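Local atomic coordinates of heme oxygenase 1 (Synechocystis sp., PDB entry 1WE1), a protein that binds heme and probably opens its ring with oxygen and electrons from a reductase, giving biliverdin IXalpha, carbon monoxide and iron, probably for photosynthetic antenna pigments. Residues 63-75 and 167-180. Numbering follows the deposited sequence.
Sequences HPILSHIYFPELN and FKNTYRQAMNDLPI. With HEM (protoporphyrin IX containing Fe), chain H; PO4 (phosphate ion), chain E.
Apolar and aromatic packing joins Phe-71 and its neighbours, in the loop between helices 36-59 and 77-88, to helix 164-176 and the turn that follows it in this all-helical heme oxygenase. Toward the Phe-167 end is a T-shaped pair: the edge of Phe-167 meets the face of Phe-71, with ring centroids 5.0 Å apart and planes at 77°. With its CG anti to the backbone N (chi1 -178°), Phe-167 brings CZ over that face, 3.5 Å from Phe-71 CG. Ala-174 CB lies in the plane of the Phe-71 ring, 4.0 Å from Phe-71 CZ, while the Tyr-171 ring meets the Phe-71 ring rim to rim, planes at 46°. Replacing Phe-71 by an alanine would probably leave the edge of Phe-167 without its aromatic face and open a gap beside Tyr-171 and Ala-174. Leu-74 CD2 flanks the same cluster, 3.5 Å from Phe-167 CE2. Beyond the helix end, Pro-179 CD sits over a face of His-68, 4.1 Å from the ring centroid, a CH-pi contact; Ile-65 CD1 reaches Ile-180 CG2 at 3.6 Å. From the same helix, Lys-168 NZ hydrogen-bonds heme O1D at 3.0 Å and also the phosphate. Arg-172 NH1 hydrogen-bonds heme O2A at 2.7 Å. Tyr-171 OH is hydrogen-bonded to Ser-124 OG. Van der Waals, aromatic and CH-pi contacts thus hold the loop, whereas the helix's basic groups probably offset the propionates' negative charge.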
ATOM      1  N   HIS A  63      -4.868  20.250   9.873  1.00 67.85           N
ATOM      2  CA  HIS A  63      -6.232  19.911  10.271  1.00 65.97           C
ATOM      3  C   HIS A  63      -6.225  19.402  11.718  1.00 65.08           C
ATOM      4  O   HIS A  63      -5.268  18.767  12.160  1.00 63.51           O
ATOM      5  CB  HIS A  63      -6.780  18.858   9.296  1.00 65.38           C
ATOM      6  CG  HIS A  63      -8.106  18.275   9.681  1.00 64.27           C
ATOM      7  ND1 HIS A  63      -8.227  17.190  10.527  1.00 63.73           N
ATOM      8  CD2 HIS A  63      -9.366  18.592   9.297  1.00 63.95           C
ATOM      9  CE1 HIS A  63      -9.501  16.865  10.644  1.00 63.39           C
ATOM     10  NE2 HIS A  63     -10.215  17.699   9.908  1.00 62.92           N
ATOM     11  N   PRO A  64      -7.285  19.702  12.484  1.00 65.12           N
ATOM     12  CA  PRO A  64      -7.406  19.282  13.885  1.00 65.09           C
ATOM     13  C   PRO A  64      -7.044  17.822  14.177  1.00 63.99           C
ATOM     14  O   PRO A  64      -6.486  17.515  15.236  1.00 63.89           O
ATOM     15  CB  PRO A  64      -8.861  19.603  14.205  1.00 65.38           C
ATOM     16  CG  PRO A  64      -9.067  20.870  13.441  1.00 65.76           C
ATOM     17  CD  PRO A  64      -8.432  20.543  12.095  1.00 65.81           C
ATOM     18  N   ILE A  65      -7.359  16.930  13.242  1.00 62.55           N
ATOM     19  CA  ILE A  65      -7.068  15.509  13.420  1.00 61.14           C
ATOM     20  C   ILE A  65      -5.885  15.014  12.600  1.00 60.25           C
ATOM     21  O   ILE A  65      -4.878  14.604  13.165  1.00 60.65           O
ATOM     22  CB  ILE A  65      -8.296  14.641  13.086  1.00 60.87           C
ATOM     23  CG1 ILE A  65      -9.396  14.888  14.122  1.00 60.73           C
ATOM     24  CG2 ILE A  65      -7.911  13.164  13.058  1.00 60.05           C
ATOM     25  CD1 ILE A  65     -10.672  14.104  13.859  1.00 60.66           C
ATOM     26  N   LEU A  66      -6.007  15.060  11.276  1.00 60.02           N
ATOM     27  CA  LEU A  66      -4.950  14.590  10.372  1.00 59.57           C
ATOM     28  C   LEU A  66      -3.528  15.112  10.634  1.00 59.02           C
ATOM     29  O   LEU A  66      -2.547  14.407  10.380  1.00 56.83           O
ATOM     30  CB  LEU A  66      -5.342  14.874   8.912  1.00 58.60           C
ATOM     31  CG  LEU A  66      -6.265  13.879   8.182  1.00 59.01           C
ATOM     32  CD1 LEU A  66      -6.621  12.697   9.072  1.00 57.65           C
ATOM     33  CD2 LEU A  66      -7.520  14.593   7.727  1.00 58.16           C
ATOM     34  N   SER A  67      -3.422  16.335  11.142  1.00 58.92           N
ATOM     35  CA  SER A  67      -2.122  16.941  11.432  1.00 60.73           C
ATOM     36  C   SER A  67      -1.278  16.073  12.358  1.00 60.50           C
ATOM     37  O   SER A  67      -0.055  16.201  12.398  1.00 58.82           O
ATOM     38  CB  SER A  67      -2.309  18.316  12.086  1.00 62.78           C
ATOM     39  OG  SER A  67      -2.845  18.191  13.398  1.00 62.57           O
ATOM     40  N   HIS A  68      -1.948  15.205  13.108  1.00 62.20           N
ATOM     41  CA  HIS A  68      -1.292  14.307  14.053  1.00 64.25           C
ATOM     42  C   HIS A  68      -0.606  13.134  13.359  1.00 64.44           C
ATOM     43  O   HIS A  68       0.401  12.620  13.848  1.00 65.43           O
ATOM     44  CB  HIS A  68      -2.312  13.769  15.067  1.00 66.94           C
ATOM     45  CG  HIS A  68      -2.806  14.794  16.044  1.00 70.02           C
ATOM     46  ND1 HIS A  68      -3.316  16.016  15.655  1.00 72.21           N
ATOM     47  CD2 HIS A  68      -2.892  14.766  17.396  1.00 70.16           C
ATOM     48  CE1 HIS A  68      -3.695  16.694  16.724  1.00 71.76           C
ATOM     49  NE2 HIS A  68      -3.449  15.958  17.792  1.00 71.11           N
ATOM     50  N   ILE A  69      -1.152  12.703  12.227  1.00 63.48           N
ATOM     51  CA  ILE A  69      -0.567  11.585  11.499  1.00 62.30           C
ATOM     52  C   ILE A  69       0.041  12.052  10.176  1.00 62.04           C
ATOM     53  O   ILE A  69       0.175  11.281   9.222  1.00 61.64           O
ATOM     54  CB  ILE A  69      -1.615  10.488  11.233  1.00 60.59           C
ATOM     55  CG1 ILE A  69      -2.729  11.023  10.337  1.00 60.79           C
ATOM     56  CG2 ILE A  69      -2.203  10.025  12.547  1.00 60.42           C
ATOM     57  CD1 ILE A  69      -3.724   9.956   9.895  1.00 61.59           C
ATOM     58  N   TYR A  70       0.410  13.325  10.133  1.00 60.76           N
ATOM     59  CA  TYR A  70       1.004  13.896   8.940  1.00 61.61           C
ATOM     60  C   TYR A  70       2.525  13.808   9.010  1.00 60.38           C
ATOM     61  O   TYR A  70       3.183  14.682   9.578  1.00 60.08           O
ATOM     62  CB  TYR A  70       0.574  15.354   8.780  1.00 64.60           C
ATOM     63  CG  TYR A  70       1.166  16.018   7.560  1.00 68.15           C
ATOM     64  CD1 TYR A  70       0.741  15.668   6.275  1.00 70.21           C
ATOM     65  CD2 TYR A  70       2.179  16.971   7.686  1.00 68.54           C
ATOM     66  CE1 TYR A  70       1.315  16.254   5.140  1.00 70.95           C
ATOM     67  CE2 TYR A  70       2.759  17.558   6.562  1.00 70.32           C
ATOM     68  CZ  TYR A  70       2.323  17.195   5.294  1.00 70.52           C
ATOM     69  OH  TYR A  70       2.908  17.761   4.187  1.00 72.40           O
ATOM     70  N   PHE A  71       3.069  12.745   8.425  1.00 58.48           N
ATOM     71  CA  PHE A  71       4.505  12.499   8.396  1.00 55.72           C
ATOM     72  C   PHE A  71       4.983  12.387   6.951  1.00 54.69           C
ATOM     73  O   PHE A  71       5.134  11.285   6.425  1.00 52.78           O
ATOM     74  CB  PHE A  71       4.829  11.194   9.121  1.00 55.08           C
ATOM     75  CG  PHE A  71       4.412  11.175  10.560  1.00 55.00           C
ATOM     76  CD1 PHE A  71       5.157  11.850  11.523  1.00 55.14           C
ATOM     77  CD2 PHE A  71       3.284  10.463  10.960  1.00 54.77           C
ATOM     78  CE1 PHE A  71       4.783  11.813  12.868  1.00 54.37           C
ATOM     79  CE2 PHE A  71       2.903  10.419  12.300  1.00 53.92           C
ATOM     80  CZ  PHE A  71       3.652  11.093  13.255  1.00 54.39           C
ATOM     81  N   PRO A  72       5.237  13.530   6.295  1.00 54.86           N
ATOM     82  CA  PRO A  72       5.703  13.549   4.901  1.00 53.79           C
ATOM     83  C   PRO A  72       6.921  12.658   4.660  1.00 53.17           C
ATOM     84  O   PRO A  72       7.364  12.483   3.524  1.00 52.21           O
ATOM     85  CB  PRO A  72       5.992  15.032   4.653  1.00 53.98           C
ATOM     86  CG  PRO A  72       6.326  15.558   6.027  1.00 53.90           C
ATOM     87  CD  PRO A  72       5.287  14.882   6.884  1.00 54.48           C
ATOM     88  N   GLU A  73       7.456  12.097   5.738  1.00 52.54           N
ATOM     89  CA  GLU A  73       8.606  11.213   5.646  1.00 53.71           C
ATOM     90  C   GLU A  73       8.145   9.851   5.145  1.00 52.16           C
ATOM     91  O   GLU A  73       8.958   9.017   4.752  1.00 53.40           O
ATOM     92  CB  GLU A  73       9.265  11.050   7.019  1.00 56.62           C
ATOM     93  CG  GLU A  73       9.573  12.369   7.701  1.00 62.61           C
ATOM     94  CD  GLU A  73       8.458  12.833   8.622  1.00 64.73           C
ATOM     95  OE1 GLU A  73       8.349  12.273   9.734  1.00 68.18           O
ATOM     96  OE2 GLU A  73       7.692  13.748   8.241  1.00 65.17           O
ATOM     97  N   LEU A  74       6.834   9.628   5.174  1.00 49.40           N
ATOM     98  CA  LEU A  74       6.266   8.371   4.721  1.00 46.69           C
ATOM     99  C   LEU A  74       5.992   8.378   3.220  1.00 45.57           C
ATOM    100  O   LEU A  74       6.037   7.326   2.581  1.00 43.25           O
ATOM    101  CB  LEU A  74       4.965   8.065   5.473  1.00 44.99           C
ATOM    102  CG  LEU A  74       5.106   7.774   6.970  1.00 47.35           C
ATOM    103  CD1 LEU A  74       3.716   7.591   7.603  1.00 45.51           C
ATOM    104  CD2 LEU A  74       5.970   6.537   7.172  1.00 44.07           C
ATOM    105  N   ASN A  75       5.724   9.559   2.659  1.00 44.25           N
ATOM    106  CA  ASN A  75       5.414   9.685   1.228  1.00 45.91           C
ATOM    107  C   ASN A  75       6.107   8.679   0.284  1.00 45.33           C
ATOM    108  O   ASN A  75       7.333   8.623   0.178  1.00 46.34           O
ATOM    109  CB  ASN A  75       5.666  11.130   0.758  1.00 44.97           C
ATOM    110  CG  ASN A  75       4.644  12.119   1.336  1.00 45.01           C
ATOM    111  OD1 ASN A  75       4.650  13.306   1.012  1.00 46.12           O
ATOM    112  ND2 ASN A  75       3.769  11.626   2.198  1.00 45.16           N
ATOM    113  N   PHE A 167      10.113   4.942  14.575  1.00 61.41           N
ATOM    114  CA  PHE A 167       9.110   5.732  13.881  1.00 59.02           C
ATOM    115  C   PHE A 167       7.776   5.029  14.016  1.00 58.56           C
ATOM    116  O   PHE A 167       6.737   5.668  14.170  1.00 58.76           O
ATOM    117  CB  PHE A 167       9.418   5.892  12.395  1.00 57.24           C
ATOM    118  CG  PHE A 167       8.403   6.746  11.671  1.00 57.30           C
ATOM    119  CD1 PHE A 167       8.580   8.122  11.559  1.00 56.55           C
ATOM    120  CD2 PHE A 167       7.222   6.188  11.187  1.00 56.34           C
ATOM    121  CE1 PHE A 167       7.591   8.931  10.984  1.00 55.14           C
ATOM    122  CE2 PHE A 167       6.234   6.990  10.613  1.00 56.15           C
ATOM    123  CZ  PHE A 167       6.421   8.364  10.515  1.00 54.39           C
ATOM    124  N   LYS A 168       7.807   3.704  13.957  1.00 58.57           N
ATOM    125  CA  LYS A 168       6.587   2.923  14.065  1.00 59.68           C
ATOM    126  C   LYS A 168       5.894   3.199  15.405  1.00 59.92           C
ATOM    127  O   LYS A 168       4.682   3.060  15.525  1.00 59.59           O
ATOM    128  CB  LYS A 168       6.905   1.430  13.896  1.00 59.05           C
ATOM    129  CG  LYS A 168       5.700   0.560  13.558  1.00 59.56           C
ATOM    130  CD  LYS A 168       6.090  -0.911  13.340  1.00 59.70           C
ATOM    131  CE  LYS A 168       4.849  -1.811  13.304  1.00 60.63           C
ATOM    132  NZ  LYS A 168       5.153  -3.275  13.196  1.00 60.09           N
ATOM    133  N   ASN A 169       6.662   3.603  16.413  1.00 62.04           N
ATOM    134  CA  ASN A 169       6.073   3.911  17.717  1.00 63.62           C
ATOM    135  C   ASN A 169       5.499   5.319  17.716  1.00 63.11           C
ATOM    136  O   ASN A 169       4.355   5.531  18.117  1.00 62.94           O
ATOM    137  CB  ASN A 169       7.106   3.774  18.834  1.00 65.21           C
ATOM    138  CG  ASN A 169       7.400   2.325  19.175  1.00 68.26           C
ATOM    139  OD1 ASN A 169       6.481   1.511  19.322  1.00 70.20           O
ATOM    140  ND2 ASN A 169       8.683   1.995  19.316  1.00 67.43           N
ATOM    141  N   THR A 170       6.295   6.283  17.270  1.00 61.55           N
ATOM    142  CA  THR A 170       5.821   7.650  17.198  1.00 61.83           C
ATOM    143  C   THR A 170       4.479   7.628  16.467  1.00 62.16           C
ATOM    144  O   THR A 170       3.525   8.299  16.874  1.00 62.58           O
ATOM    145  CB  THR A 170       6.798   8.543  16.407  1.00 62.50           C
ATOM    146  OG1 THR A 170       8.065   8.586  17.081  1.00 64.26           O
ATOM    147  CG2 THR A 170       6.234   9.960  16.260  1.00 61.28           C
ATOM    148  N   TYR A 171       4.409   6.833  15.398  1.00 60.96           N
ATOM    149  CA  TYR A 171       3.195   6.734  14.598  1.00 59.92           C
ATOM    150  C   TYR A 171       2.005   6.108  15.345  1.00 60.29           C
ATOM    151  O   TYR A 171       0.902   6.653  15.302  1.00 59.68           O
ATOM    152  CB  TYR A 171       3.485   5.973  13.292  1.00 57.49           C
ATOM    153  CG  TYR A 171       2.332   6.011  12.309  1.00 54.79           C
ATOM    154  CD1 TYR A 171       1.244   5.144  12.448  1.00 54.08           C
ATOM    155  CD2 TYR A 171       2.294   6.957  11.281  1.00 52.20           C
ATOM    156  CE1 TYR A 171       0.147   5.219  11.595  1.00 53.42           C
ATOM    157  CE2 TYR A 171       1.203   7.044  10.423  1.00 51.42           C
ATOM    158  CZ  TYR A 171       0.129   6.169  10.584  1.00 53.67           C
ATOM    159  OH  TYR A 171      -0.955   6.218   9.728  1.00 53.58           O
ATOM    160  N   ARG A 172       2.211   4.974  16.016  1.00 60.69           N
ATOM    161  CA  ARG A 172       1.128   4.336  16.774  1.00 61.78           C
ATOM    162  C   ARG A 172       0.698   5.312  17.864  1.00 63.36           C
ATOM    163  O   ARG A 172      -0.490   5.507  18.125  1.00 62.09           O
ATOM    164  CB  ARG A 172       1.611   3.056  17.447  1.00 62.04           C
ATOM    165  CG  ARG A 172       1.958   1.914  16.526  1.00 63.65           C
ATOM    166  CD  ARG A 172       2.765   0.897  17.307  1.00 66.82           C
ATOM    167  NE  ARG A 172       3.013  -0.340  16.577  1.00 68.82           N
ATOM    168  CZ  ARG A 172       2.059  -1.162  16.151  1.00 71.32           C
ATOM    169  NH1 ARG A 172       2.394  -2.270  15.498  1.00 71.95           N
ATOM    170  NH2 ARG A 172       0.774  -0.874  16.363  1.00 69.66           N
ATOM    171  N   GLN A 173       1.697   5.909  18.507  1.00 65.14           N
ATOM    172  CA  GLN A 173       1.490   6.886  19.564  1.00 66.04           C
ATOM    173  C   GLN A 173       0.621   8.004  19.003  1.00 65.28           C
ATOM    174  O   GLN A 173      -0.415   8.352  19.578  1.00 65.12           O
ATOM    175  CB  GLN A 173       2.846   7.451  20.019  1.00 68.43           C
ATOM    176  CG  GLN A 173       2.777   8.537  21.094  1.00 69.80           C
ATOM    177  CD  GLN A 173       2.137   8.046  22.381  1.00 71.84           C
ATOM    178  OE1 GLN A 173       2.557   7.035  22.951  1.00 72.95           O
ATOM    179  NE2 GLN A 173       1.116   8.760  22.847  1.00 72.14           N
ATOM    180  N   ALA A 174       1.051   8.556  17.871  1.00 64.00           N
ATOM    181  CA  ALA A 174       0.323   9.631  17.216  1.00 64.47           C
ATOM    182  C   ALA A 174      -1.161   9.295  17.134  1.00 65.03           C
ATOM    183  O   ALA A 174      -2.011  10.126  17.448  1.00 66.54           O
ATOM    184  CB  ALA A 174       0.884   9.867  15.827  1.00 64.35           C
ATOM    185  N   MET A 175      -1.469   8.070  16.723  1.00 65.28           N
ATOM    186  CA  MET A 175      -2.854   7.634  16.616  1.00 66.09           C
ATOM    187  C   MET A 175      -3.557   7.606  17.973  1.00 65.74           C
ATOM    188  O   MET A 175      -4.721   7.991  18.082  1.00 64.30           O
ATOM    189  CB  MET A 175      -2.926   6.241  15.984  1.00 67.04           C
ATOM    190  CG  MET A 175      -2.559   6.186  14.512  1.00 69.06           C
ATOM    191  SD  MET A 175      -3.127   4.654  13.727  1.00 72.17           S
ATOM    192  CE  MET A 175      -1.958   3.455  14.395  1.00 68.59           C
ATOM    193  N   ASN A 176      -2.841   7.145  18.999  1.00 66.43           N
ATOM    194  CA  ASN A 176      -3.382   7.048  20.352  1.00 68.05           C
ATOM    195  C   ASN A 176      -3.617   8.392  21.040  1.00 68.52           C
ATOM    196  O   ASN A 176      -4.203   8.444  22.123  1.00 67.39           O
ATOM    197  CB  ASN A 176      -2.465   6.186  21.218  1.00 67.60           C
ATOM    198  CG  ASN A 176      -2.431   4.742  20.762  1.00 69.68           C
ATOM    199  OD1 ASN A 176      -3.465   4.073  20.691  1.00 67.85           O
ATOM    200  ND2 ASN A 176      -1.238   4.253  20.443  1.00 71.97           N
ATOM    201  N   ASP A 177      -3.154   9.472  20.417  1.00 69.11           N
ATOM    202  CA  ASP A 177      -3.344  10.806  20.973  1.00 70.59           C
ATOM    203  C   ASP A 177      -4.262  11.616  20.068  1.00 70.32           C
ATOM    204  O   ASP A 177      -4.219  12.848  20.065  1.00 70.15           O
ATOM    205  CB  ASP A 177      -2.005  11.544  21.124  1.00 72.20           C
ATOM    206  CG  ASP A 177      -1.006  10.790  21.992  1.00 75.04           C
ATOM    207  OD1 ASP A 177      -1.432  10.140  22.976  1.00 75.83           O
ATOM    208  OD2 ASP A 177       0.210  10.860  21.698  1.00 76.49           O
ATOM    209  N   LEU A 178      -5.096  10.920  19.302  1.00 70.68           N
ATOM    210  CA  LEU A 178      -6.024  11.575  18.382  1.00 70.80           C
ATOM    211  C   LEU A 178      -7.305  12.040  19.066  1.00 69.56           C
ATOM    212  O   LEU A 178      -7.946  11.280  19.793  1.00 68.98           O
ATOM    213  CB  LEU A 178      -6.378  10.629  17.229  1.00 71.87           C
ATOM    214  CG  LEU A 178      -5.700  10.869  15.877  1.00 72.46           C
ATOM    215  CD1 LEU A 178      -4.222  11.157  16.063  1.00 71.81           C
ATOM    216  CD2 LEU A 178      -5.913   9.650  14.994  1.00 71.99           C
ATOM    217  N   PRO A 179      -7.690  13.306  18.836  1.00 68.68           N
ATOM    218  CA  PRO A 179      -8.895  13.919  19.407  1.00 68.17           C
ATOM    219  C   PRO A 179     -10.194  13.400  18.787  1.00 67.83           C
ATOM    220  O   PRO A 179     -10.915  14.146  18.121  1.00 67.28           O
ATOM    221  CB  PRO A 179      -8.677  15.406  19.140  1.00 67.86           C
ATOM    222  CG  PRO A 179      -7.911  15.404  17.852  1.00 68.13           C
ATOM    223  CD  PRO A 179      -6.909  14.298  18.073  1.00 68.87           C
ATOM    224  N   ILE A 180     -10.499  12.127  19.009  1.00 68.03           N
ATOM    225  CA  ILE A 180     -11.714  11.542  18.451  1.00 70.36           C
ATOM    226  C   ILE A 180     -12.490  10.729  19.483  1.00 71.73           C
ATOM    227  O   ILE A 180     -11.916  10.261  20.468  1.00 71.54           O
ATOM    228  CB  ILE A 180     -11.395  10.613  17.247  1.00 70.10           C
ATOM    229  CG1 ILE A 180     -10.590   9.396  17.719  1.00 69.12           C
ATOM    230  CG2 ILE A 180     -10.622  11.384  16.185  1.00 70.80           C
ATOM    231  CD1 ILE A 180     -10.385   8.340  16.659  1.00 66.54           C
TER
HETATM  232  CHA HEM H 300       1.513  -5.698   9.506  1.00 50.55           C
HETATM  233  CHB HEM H 300      -1.087  -3.793   5.899  1.00 46.77           C
HETATM  234  CHC HEM H 300      -0.222  -7.839   3.362  1.00 48.70           C
HETATM  235  CHD HEM H 300       3.451  -8.798   6.295  1.00 51.06           C
HETATM  236  C1A HEM H 300       0.607  -4.857   8.824  1.00 48.65           C
HETATM  237  C2A HEM H 300      -0.079  -3.697   9.372  1.00 48.54           C
HETATM  238  C3A HEM H 300      -0.852  -3.187   8.366  1.00 48.00           C
HETATM  239  C4A HEM H 300      -0.574  -4.010   7.179  1.00 47.97           C
HETATM  240  CMA HEM H 300      -1.788  -2.018   8.402  1.00 44.47           C
HETATM  241  CAA HEM H 300       0.096  -3.137  10.776  1.00 46.32           C
HETATM  242  CBA HEM H 300      -0.626  -3.918  11.901  1.00 46.58           C
HETATM  243  CGA HEM H 300      -0.466  -3.366  13.196  1.00 47.74           C
HETATM  244  O1A HEM H 300      -1.465  -2.675  13.643  1.00 46.01           O
HETATM  245  O2A HEM H 300       0.565  -3.510  13.884  1.00 47.50           O
HETATM  246  C1B HEM H 300      -1.117  -4.758   4.878  1.00 46.77           C
HETATM  247  C2B HEM H 300      -1.935  -4.668   3.670  1.00 46.22           C
HETATM  248  C3B HEM H 300      -1.648  -5.777   2.928  1.00 47.44           C
HETATM  249  C4B HEM H 300      -0.719  -6.574   3.726  1.00 46.89           C
HETATM  250  CMB HEM H 300      -2.869  -3.527   3.356  1.00 44.17           C
HETATM  251  CAB HEM H 300      -2.114  -6.140   1.531  1.00 45.90           C
HETATM  252  CBB HEM H 300      -3.642  -6.382   1.409  1.00 47.21           C
HETATM  253  C1C HEM H 300       0.909  -8.420   3.878  1.00 49.09           C
HETATM  254  C2C HEM H 300       1.654  -9.516   3.278  1.00 51.87           C
HETATM  255  C3C HEM H 300       2.526  -9.915   4.226  1.00 52.66           C
HETATM  256  C4C HEM H 300       2.538  -8.898   5.253  1.00 50.91           C
HETATM  257  CMC HEM H 300       1.439 -10.043   1.872  1.00 48.94           C
HETATM  258  CAC HEM H 300       3.343 -11.208   4.246  1.00 52.37           C
HETATM  259  CBC HEM H 300       4.724 -11.004   3.561  1.00 54.90           C
HETATM  260  C1D HEM H 300       3.273  -8.014   7.461  1.00 53.11           C
HETATM  261  C2D HEM H 300       4.126  -8.097   8.644  1.00 52.48           C
HETATM  262  C3D HEM H 300       3.613  -7.198   9.524  1.00 53.72           C
HETATM  263  C4D HEM H 300       2.405  -6.608   8.895  1.00 50.68           C
HETATM  264  CMD HEM H 300       5.289  -9.030   8.752  1.00 50.54           C
HETATM  265  CAD HEM H 300       4.092  -6.804  10.901  1.00 56.87           C
HETATM  266  CBD HEM H 300       3.337  -7.600  12.057  1.00 62.38           C
HETATM  267  CGD HEM H 300       3.565  -7.054  13.343  1.00 67.00           C
HETATM  268  O1D HEM H 300       3.548  -5.779  13.519  1.00 70.02           O
HETATM  269  O2D HEM H 300       3.782  -7.812  14.331  1.00 67.47           O
HETATM  270  NA  HEM H 300       0.278  -5.043   7.502  1.00 49.14           N
HETATM  271  NB  HEM H 300      -0.374  -5.917   4.896  1.00 46.81           N
HETATM  272  NC  HEM H 300       1.501  -8.017   5.089  1.00 50.37           N
HETATM  273  ND  HEM H 300       2.263  -7.069   7.633  1.00 50.15           N
HETATM  274 FE   HEM H 300       0.912  -6.517   6.299  1.00 47.18          FE
HETATM  275  P   PO4 E 241       7.004  -3.720  17.153  1.00 97.42           P
HETATM  276  O1  PO4 E 241       6.553  -3.872  18.564  1.00 97.83           O
HETATM  277  O2  PO4 E 241       7.825  -2.488  17.026  1.00 97.55           O
HETATM  278  O3  PO4 E 241       5.818  -3.620  16.261  1.00 96.75           O
HETATM  279  O4  PO4 E 241       7.819  -4.902  16.765  1.00 97.06           O
HETATM  280  O   HOH W   1       2.114  -5.350   5.640  1.00 47.27           O